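Local coordinates for glia-derived nexin (Homo sapiens, PDB 4DY0), which inhibits serine proteases such as thrombin, trypsin and urokinase as a heparin-binding serpin, and promotes neurite extension by blocking thrombin, at residues Asn140-Met145 with Val165-Phe170; Val105-Arg110 with Cys117-Val122; Ala324-Ser329 with Phe358-Arg363. All coordinates share one frame; numbering follows the deposited sequence.

Contact 1: Asn140-Met145 with Val165-Phe170; sequences NETRDM and VNAVYF
With CG anti to its own carbonyl carbon (chi1 -68°) and further bends at chi2 and chi3, Met145 curls its chain over the ring of Tyr169. The tyrosine meets it because its CG lies anti to the backbone N (chi1 171°), carrying the ring out from the strand. Met145 CG sits almost on the ring normal, 3.6 Å from the centroid of the Tyr169 ring, a CH-pi contact over one face. Met145 SD lies obliquely, 4.7 Å from the same centroid, and makes a Met-aromatic contact. The end of the chain then folds back toward the phenol, where Met145 CE is 3.4 Å from Tyr169 CE1 and 3.3 Å from Tyr169 OH. In serpin terms, this is where the chain leaving helix 127-141 (helix F) runs over strand 162-170 of the central sheet A. A type I' turn, closed by Met145 N to Thr142 O at 2.9 Å, shapes that exit. Nearer the helix, the methyl Thr142 CG2 rests against Ala167 CB at 4.1 Å. The hydroxyl of Thr142 is taken up within its own part of the chain, where Thr142 OG1 bonds to Val138 O and to Ile146 N.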
# COMPACT_ATOMS: atom_id res chain seq x y z
N ASN A 140 16.91 -3.96 7.99
CA ASN A 140 17.46 -2.96 8.89
C ASN A 140 16.64 -1.67 8.89
O ASN A 140 16.53 -1.00 9.91
CB ASN A 140 18.92 -2.66 8.52
CG ASN A 140 19.55 -1.63 9.44
OD1 ASN A 140 19.32 -1.62 10.65
ND2 ASN A 140 20.36 -0.75 8.86
N GLU A 141 16.06 -1.35 7.74
CA GLU A 141 15.32 -0.11 7.58
C GLU A 141 13.86 -0.23 8.02
O GLU A 141 13.15 0.78 8.13
CB GLU A 141 15.40 0.34 6.11
CG GLU A 141 15.27 1.84 5.89
CD GLU A 141 16.53 2.60 6.23
OE1 GLU A 141 17.12 2.34 7.30
OE2 GLU A 141 16.94 3.47 5.43
N THR A 142 13.41 -1.45 8.29
CA THR A 142 12.02 -1.69 8.68
C THR A 142 11.88 -2.28 10.08
O THR A 142 10.97 -3.05 10.35
CB THR A 142 11.30 -2.63 7.68
OG1 THR A 142 11.97 -3.89 7.62
CG2 THR A 142 11.25 -2.01 6.30
N ARG A 143 12.79 -1.91 10.98
CA ARG A 143 12.78 -2.44 12.33
C ARG A 143 12.79 -3.97 12.32
O ARG A 143 12.21 -4.61 13.19
CB ARG A 143 11.56 -1.92 13.10
N ASP A 144 13.45 -4.53 11.31
CA ASP A 144 13.58 -5.98 11.17
C ASP A 144 12.23 -6.67 10.93
O ASP A 144 12.11 -7.88 11.10
CB ASP A 144 14.26 -6.58 12.40
CG ASP A 144 15.65 -6.02 12.63
N MET A 145 11.23 -5.90 10.53
CA MET A 145 9.89 -6.45 10.31
C MET A 145 9.70 -7.00 8.90
O MET A 145 8.81 -7.83 8.66
CB MET A 145 8.81 -5.41 10.63
CG MET A 145 8.71 -5.04 12.11
SD MET A 145 8.65 -6.47 13.21
CE MET A 145 7.05 -7.17 12.82
N VAL A 165 12.70 0.11 -4.66
CA VAL A 165 12.09 -0.62 -3.57
C VAL A 165 11.26 0.28 -2.66
O VAL A 165 11.73 1.33 -2.21
CB VAL A 165 13.13 -1.36 -2.72
CG1 VAL A 165 12.47 -1.96 -1.50
CG2 VAL A 165 13.79 -2.44 -3.55
N ASN A 166 10.03 -0.13 -2.40
CA ASN A 166 9.16 0.52 -1.42
C ASN A 166 8.63 -0.49 -0.42
O ASN A 166 7.93 -1.43 -0.80
CB ASN A 166 7.99 1.21 -2.11
CG ASN A 166 6.98 1.77 -1.12
OD1 ASN A 166 5.78 1.51 -1.23
ND2 ASN A 166 7.47 2.51 -0.14
N ALA A 167 8.98 -0.31 0.85
CA ALA A 167 8.54 -1.23 1.90
C ALA A 167 7.79 -0.48 2.99
O ALA A 167 8.26 0.53 3.50
CB ALA A 167 9.73 -1.96 2.48
N VAL A 168 6.62 -1.00 3.35
CA VAL A 168 5.79 -0.36 4.37
C VAL A 168 5.37 -1.36 5.46
O VAL A 168 4.88 -2.45 5.15
CB VAL A 168 4.52 0.28 3.76
CG1 VAL A 168 3.80 1.12 4.81
CG2 VAL A 168 4.89 1.13 2.56
N TYR A 169 5.56 -0.98 6.72
CA TYR A 169 5.13 -1.81 7.84
C TYR A 169 4.30 -1.01 8.82
O TYR A 169 4.54 0.18 9.01
CB TYR A 169 6.33 -2.43 8.59
CG TYR A 169 5.90 -3.12 9.87
CD1 TYR A 169 5.48 -4.44 9.86
CD2 TYR A 169 5.90 -2.44 11.08
CE1 TYR A 169 5.07 -5.07 11.02
CE2 TYR A 169 5.49 -3.06 12.25
CZ TYR A 169 5.08 -4.38 12.21
OH TYR A 169 4.67 -5.01 13.37
N PHE A 170 3.32 -1.66 9.45
CA PHE A 170 2.47 -0.98 10.41
C PHE A 170 1.78 -1.97 11.36
O PHE A 170 1.49 -3.11 10.99
CB PHE A 170 1.43 -0.12 9.67
CG PHE A 170 0.45 0.58 10.57
CD1 PHE A 170 0.80 1.76 11.20
CD2 PHE A 170 -0.82 0.06 10.77
CE1 PHE A 170 -0.10 2.41 12.04
CE2 PHE A 170 -1.72 0.71 11.61
CZ PHE A 170 -1.36 1.89 12.24

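Contact 2: Val105-Arg110 with Cys117-Val122; sequences VPFVTR and CEVRNV
Val108 of helix 105-115 packs on Val119 of strand 117-121 within a beta-alpha-beta crossover, whose other strand, 90-97, pairs in parallel with 117-121. The two valine side chains cross at about a right angle, and one methyl does most of the work: Val119 CG1 lies 3.5 Å from Val108 CA and equally 3.5 Å from Val108 CG1, with Val108 CG2 just as near. It therefore rides over the whole root and fork of the helix residue. Chi1 of Val119, at 27°, lies off a staggered position and brings CG1 partway to eclipsing the backbone N. Phe107 joins from one residue earlier, its ring reaching obliquely until Phe107 CE2 is 4.4 Å from Val119 CB. In the serpin fold this is helix E lying against the edge strand of sheet A, and the touch is wholly apolar, without a hydrogen bond between the two segments. The flanking strand residues are engaged elsewhere. Arg120 NH1 makes a salt bridge of 3.2 Å to Glu118 OE2, using an N-H at the guanidinium edge; the carboxylate is met on its syn side, though 32° out of its plane, and the N-H...O angle of 144° is well short of straight. Both of these side chains touch Trp137 of helix 127-141. On the helix, Thr109 OG1 donates to Val105 O at 2.9 Å, a carbonyl that also accepts from Thr109 N.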
# COMPACT_ATOMS: atom_id res chain seq x y z
N VAL A 105 23.78 14.79 -8.29
CA VAL A 105 23.49 15.17 -6.90
C VAL A 105 22.04 15.56 -6.65
O VAL A 105 21.43 15.09 -5.69
CB VAL A 105 24.43 16.32 -6.43
CG1 VAL A 105 24.21 16.61 -4.95
CG2 VAL A 105 25.88 15.97 -6.71
N PRO A 106 21.48 16.45 -7.49
CA PRO A 106 20.09 16.85 -7.30
C PRO A 106 19.16 15.64 -7.15
O PRO A 106 18.32 15.62 -6.25
CB PRO A 106 19.77 17.62 -8.58
CG PRO A 106 21.09 18.21 -8.99
CD PRO A 106 22.13 17.18 -8.59
N PHE A 107 19.31 14.66 -8.03
CA PHE A 107 18.48 13.45 -7.97
C PHE A 107 18.60 12.76 -6.61
O PHE A 107 17.60 12.31 -6.05
CB PHE A 107 18.83 12.48 -9.11
CG PHE A 107 18.07 11.19 -9.05
CD1 PHE A 107 16.79 11.09 -9.56
CD2 PHE A 107 18.64 10.06 -8.47
CE1 PHE A 107 16.09 9.89 -9.51
CE2 PHE A 107 17.95 8.87 -8.40
CZ PHE A 107 16.67 8.78 -8.92
N VAL A 108 19.82 12.68 -6.09
CA VAL A 108 20.05 12.07 -4.78
C VAL A 108 19.46 12.95 -3.68
O VAL A 108 18.75 12.46 -2.79
CB VAL A 108 21.55 11.88 -4.49
CG1 VAL A 108 21.75 11.35 -3.07
CG2 VAL A 108 22.18 10.96 -5.51
N THR A 109 19.75 14.24 -3.76
CA THR A 109 19.29 15.21 -2.79
C THR A 109 17.77 15.30 -2.73
O THR A 109 17.17 15.12 -1.67
CB THR A 109 19.84 16.61 -3.12
OG1 THR A 109 21.27 16.56 -3.17
CG2 THR A 109 19.40 17.62 -2.07
N ARG A 110 17.16 15.59 -3.87
CA ARG A 110 15.70 15.73 -3.96
C ARG A 110 14.98 14.50 -3.44
O ARG A 110 13.97 14.61 -2.75
CB ARG A 110 15.27 16.04 -5.39
CG ARG A 110 15.74 17.40 -5.91
CD ARG A 110 14.90 18.54 -5.33
NE ARG A 110 13.61 18.68 -6.02
CZ ARG A 110 12.59 19.41 -5.58
NH1 ARG A 110 12.70 20.06 -4.43
NH2 ARG A 110 11.47 19.47 -6.27
N CYS A 117 13.85 8.92 0.32
CA CYS A 117 14.32 7.83 -0.51
C CYS A 117 15.84 7.85 -0.59
O CYS A 117 16.45 8.88 -0.87
CB CYS A 117 13.74 7.94 -1.91
SG CYS A 117 14.29 6.67 -3.07
N GLU A 118 16.45 6.70 -0.34
CA GLU A 118 17.89 6.58 -0.42
C GLU A 118 18.29 6.04 -1.77
O GLU A 118 17.76 5.04 -2.24
CB GLU A 118 18.42 5.66 0.68
CG GLU A 118 18.00 6.07 2.08
CD GLU A 118 19.03 5.71 3.12
OE1 GLU A 118 18.82 6.02 4.31
OE2 GLU A 118 20.07 5.13 2.74
N VAL A 119 19.23 6.72 -2.42
CA VAL A 119 19.78 6.20 -3.66
C VAL A 119 21.16 5.62 -3.37
O VAL A 119 22.12 6.35 -3.13
CB VAL A 119 19.81 7.26 -4.79
CG1 VAL A 119 19.89 8.66 -4.21
CG2 VAL A 119 20.95 6.98 -5.76
N ARG A 120 21.21 4.29 -3.40
CA ARG A 120 22.24 3.36 -2.95
C ARG A 120 22.77 2.50 -4.05
O ARG A 120 22.10 2.20 -4.97
CB ARG A 120 21.68 2.41 -1.90
CG ARG A 120 21.10 3.06 -0.71
CD ARG A 120 20.55 2.08 0.23
NE ARG A 120 21.59 1.24 0.77
CZ ARG A 120 22.15 1.40 1.95
NH1 ARG A 120 21.76 2.37 2.73
NH2 ARG A 120 23.10 0.61 2.33
N ASN A 121 24.01 2.08 -3.94
CA ASN A 121 24.65 1.32 -5.00
C ASN A 121 24.67 -0.14 -4.70
O ASN A 121 24.56 -0.53 -3.59
CB ASN A 121 26.06 1.83 -5.28
CG ASN A 121 27.12 0.97 -4.70
OD1 ASN A 121 27.84 0.31 -5.40
ND2 ASN A 121 27.19 0.94 -3.40
N VAL A 122 24.78 -0.97 -5.70
CA VAL A 122 24.77 -2.36 -5.40
C VAL A 122 25.47 -3.09 -6.51
O VAL A 122 25.47 -2.64 -7.62
CB VAL A 122 23.29 -2.87 -5.19
CG1 VAL A 122 22.58 -3.14 -6.48
CG2 VAL A 122 23.23 -4.06 -4.33

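Contact 3: Ala324-Ser329 with Phe358-Arg363; sequences AKIEVS and FLFFIR
Apolar contacts alone join Ile326 to Ile362 and Phe360; no hydrogen bond crosses between the segments, and even the nearest alpha carbons, Ile326 CA and Ile362 CA, stand 9.4 Å apart. The aliphatic part is a meeting of tips. Ile326 is fully extended, CG1 anti to the backbone N (chi1 -180°) and CD1 carried straight on, and it bridges much of that gap. Ile362 bends at both torsions, and its end comes to face the other: Ile326 CD1 is 3.6 Å from Ile362 CD1 and 3.8 Å from Ile362 CG1. The aromatic part uses the second branch of Ile326. Its methyl CG2 comes obliquely to the far end of the phenyl ring, 3.8 Å from Phe360 CZ and 4.2 Å from Phe360 CE2, the two side chains sliding past each other in opposite directions. One isoleucine thus splits its branches between two partners, and all three residues are buried. The contact joins sheet A to sheet B of the serpin fold: strand 319-328 runs between strands 162-170 and 266-284, strand 358-364 between 232-239 and 369-376, and Met234 of strand 232-239 touches both Ile326 and Ile362.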
# COMPACT_ATOMS: atom_id res chain seq x y z
N ALA A 324 4.34 -4.90 1.48
CA ALA A 324 3.52 -4.29 2.51
C ALA A 324 3.19 -5.33 3.56
O ALA A 324 2.88 -6.47 3.24
CB ALA A 324 2.25 -3.70 1.91
N LYS A 325 3.25 -4.92 4.82
CA LYS A 325 3.04 -5.85 5.92
C LYS A 325 2.34 -5.16 7.09
O LYS A 325 2.84 -4.18 7.63
CB LYS A 325 4.39 -6.43 6.37
CG LYS A 325 4.31 -7.39 7.55
CD LYS A 325 5.61 -8.18 7.67
CE LYS A 325 5.62 -9.07 8.89
NZ LYS A 325 6.84 -9.92 8.93
N ILE A 326 1.17 -5.67 7.44
CA ILE A 326 0.42 -5.14 8.57
C ILE A 326 -0.00 -6.27 9.50
O ILE A 326 -0.47 -7.32 9.06
CB ILE A 326 -0.84 -4.37 8.10
CG1 ILE A 326 -1.60 -3.81 9.30
CG2 ILE A 326 -1.74 -5.27 7.27
CD1 ILE A 326 -2.91 -3.15 8.95
N GLU A 327 0.19 -6.07 10.80
CA GLU A 327 -0.30 -7.03 11.78
C GLU A 327 -1.59 -6.54 12.42
O GLU A 327 -1.70 -5.38 12.82
CB GLU A 327 0.75 -7.33 12.85
CG GLU A 327 0.22 -8.26 13.93
CD GLU A 327 1.25 -8.63 14.98
OE1 GLU A 327 0.90 -9.38 15.91
OE2 GLU A 327 2.41 -8.17 14.86
N VAL A 328 -2.56 -7.43 12.51
CA VAL A 328 -3.81 -7.12 13.18
C VAL A 328 -3.91 -7.94 14.46
O VAL A 328 -4.00 -9.16 14.41
CB VAL A 328 -5.01 -7.40 12.26
CG1 VAL A 328 -6.31 -7.13 12.99
CG2 VAL A 328 -4.91 -6.56 11.00
N SER A 329 -3.88 -7.26 15.60
CA SER A 329 -3.85 -7.94 16.90
C SER A 329 -4.78 -7.29 17.92
O SER A 329 -5.53 -6.37 17.59
CB SER A 329 -2.42 -7.97 17.44
OG SER A 329 -2.30 -8.87 18.53
N PHE A 358 -12.33 -10.36 2.27
CA PHE A 358 -12.66 -8.96 2.56
C PHE A 358 -11.63 -7.97 2.03
O PHE A 358 -10.51 -8.34 1.68
CB PHE A 358 -12.85 -8.75 4.07
CG PHE A 358 -11.61 -8.99 4.89
CD1 PHE A 358 -11.24 -10.28 5.24
CD2 PHE A 358 -10.83 -7.93 5.33
CE1 PHE A 358 -10.10 -10.52 6.01
CE2 PHE A 358 -9.69 -8.16 6.10
CZ PHE A 358 -9.33 -9.45 6.44
N LEU A 359 -12.04 -6.71 1.97
CA LEU A 359 -11.17 -5.62 1.56
C LEU A 359 -10.87 -4.76 2.77
O LEU A 359 -11.72 -4.58 3.64
CB LEU A 359 -11.88 -4.77 0.51
CG LEU A 359 -11.06 -3.61 -0.07
CD1 LEU A 359 -10.26 -4.09 -1.26
CD2 LEU A 359 -11.98 -2.46 -0.47
N PHE A 360 -9.66 -4.21 2.84
CA PHE A 360 -9.35 -3.28 3.91
C PHE A 360 -8.45 -2.15 3.45
O PHE A 360 -7.63 -2.33 2.55
CB PHE A 360 -8.77 -3.99 5.13
CG PHE A 360 -7.32 -4.34 5.01
CD1 PHE A 360 -6.93 -5.61 4.62
CD2 PHE A 360 -6.34 -3.40 5.30
CE1 PHE A 360 -5.58 -5.93 4.51
CE2 PHE A 360 -4.99 -3.72 5.20
CZ PHE A 360 -4.61 -4.98 4.81
N PHE A 361 -8.65 -0.98 4.05
CA PHE A 361 -7.80 0.18 3.84
C PHE A 361 -7.15 0.57 5.15
O PHE A 361 -7.73 0.36 6.22
CB PHE A 361 -8.63 1.39 3.39
CG PHE A 361 -9.19 1.28 2.01
CD1 PHE A 361 -10.53 0.97 1.82
CD2 PHE A 361 -8.40 1.54 0.90
CE1 PHE A 361 -11.06 0.88 0.55
CE2 PHE A 361 -8.92 1.45 -0.37
CZ PHE A 361 -10.26 1.13 -0.55
N ILE A 362 -5.97 1.15 5.07
CA ILE A 362 -5.40 1.88 6.19
C ILE A 362 -5.27 3.32 5.72
O ILE A 362 -4.56 3.61 4.76
CB ILE A 362 -4.01 1.33 6.61
CG1 ILE A 362 -4.14 -0.10 7.13
CG2 ILE A 362 -3.39 2.21 7.68
CD1 ILE A 362 -4.89 -0.18 8.44
N ARG A 363 -5.96 4.23 6.40
CA ARG A 363 -6.04 5.61 5.96
C ARG A 363 -5.42 6.58 6.97
O ARG A 363 -5.66 6.46 8.17
CB ARG A 363 -7.50 5.98 5.71
CG ARG A 363 -7.73 7.31 5.02
CD ARG A 363 -9.19 7.42 4.58
NE ARG A 363 -9.43 8.63 3.79
CZ ARG A 363 -9.86 9.78 4.29
NH1 ARG A 363 -10.05 10.82 3.50
NH2 ARG A 363 -10.09 9.88 5.59

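Contacts 1 and 3 meet directly through neighbouring parallel strands of sheet A. Lys325 N bonds to Val168 O at 3.0 Å, and Lys325 NZ reaches Met145 O at 2.9 Å, tying the loop after helix 127-141 to strand 319-328; the contact centres are 15 Å apart. Contact 2 lies 18 Å from contact 1, centre to centre, and touches it where two like charges, Glu118 OE1 and Glu141 OE2, come within 3.4 Å. Contacts 2 and 3 do not touch, with nearest atoms about 16 Å apart. All three lie away from the predicted reactive bond, Arg346-Ser347, but, as in other serpins, the cleaved reactive loop would be expected to insert between strands 162-170 and 319-328.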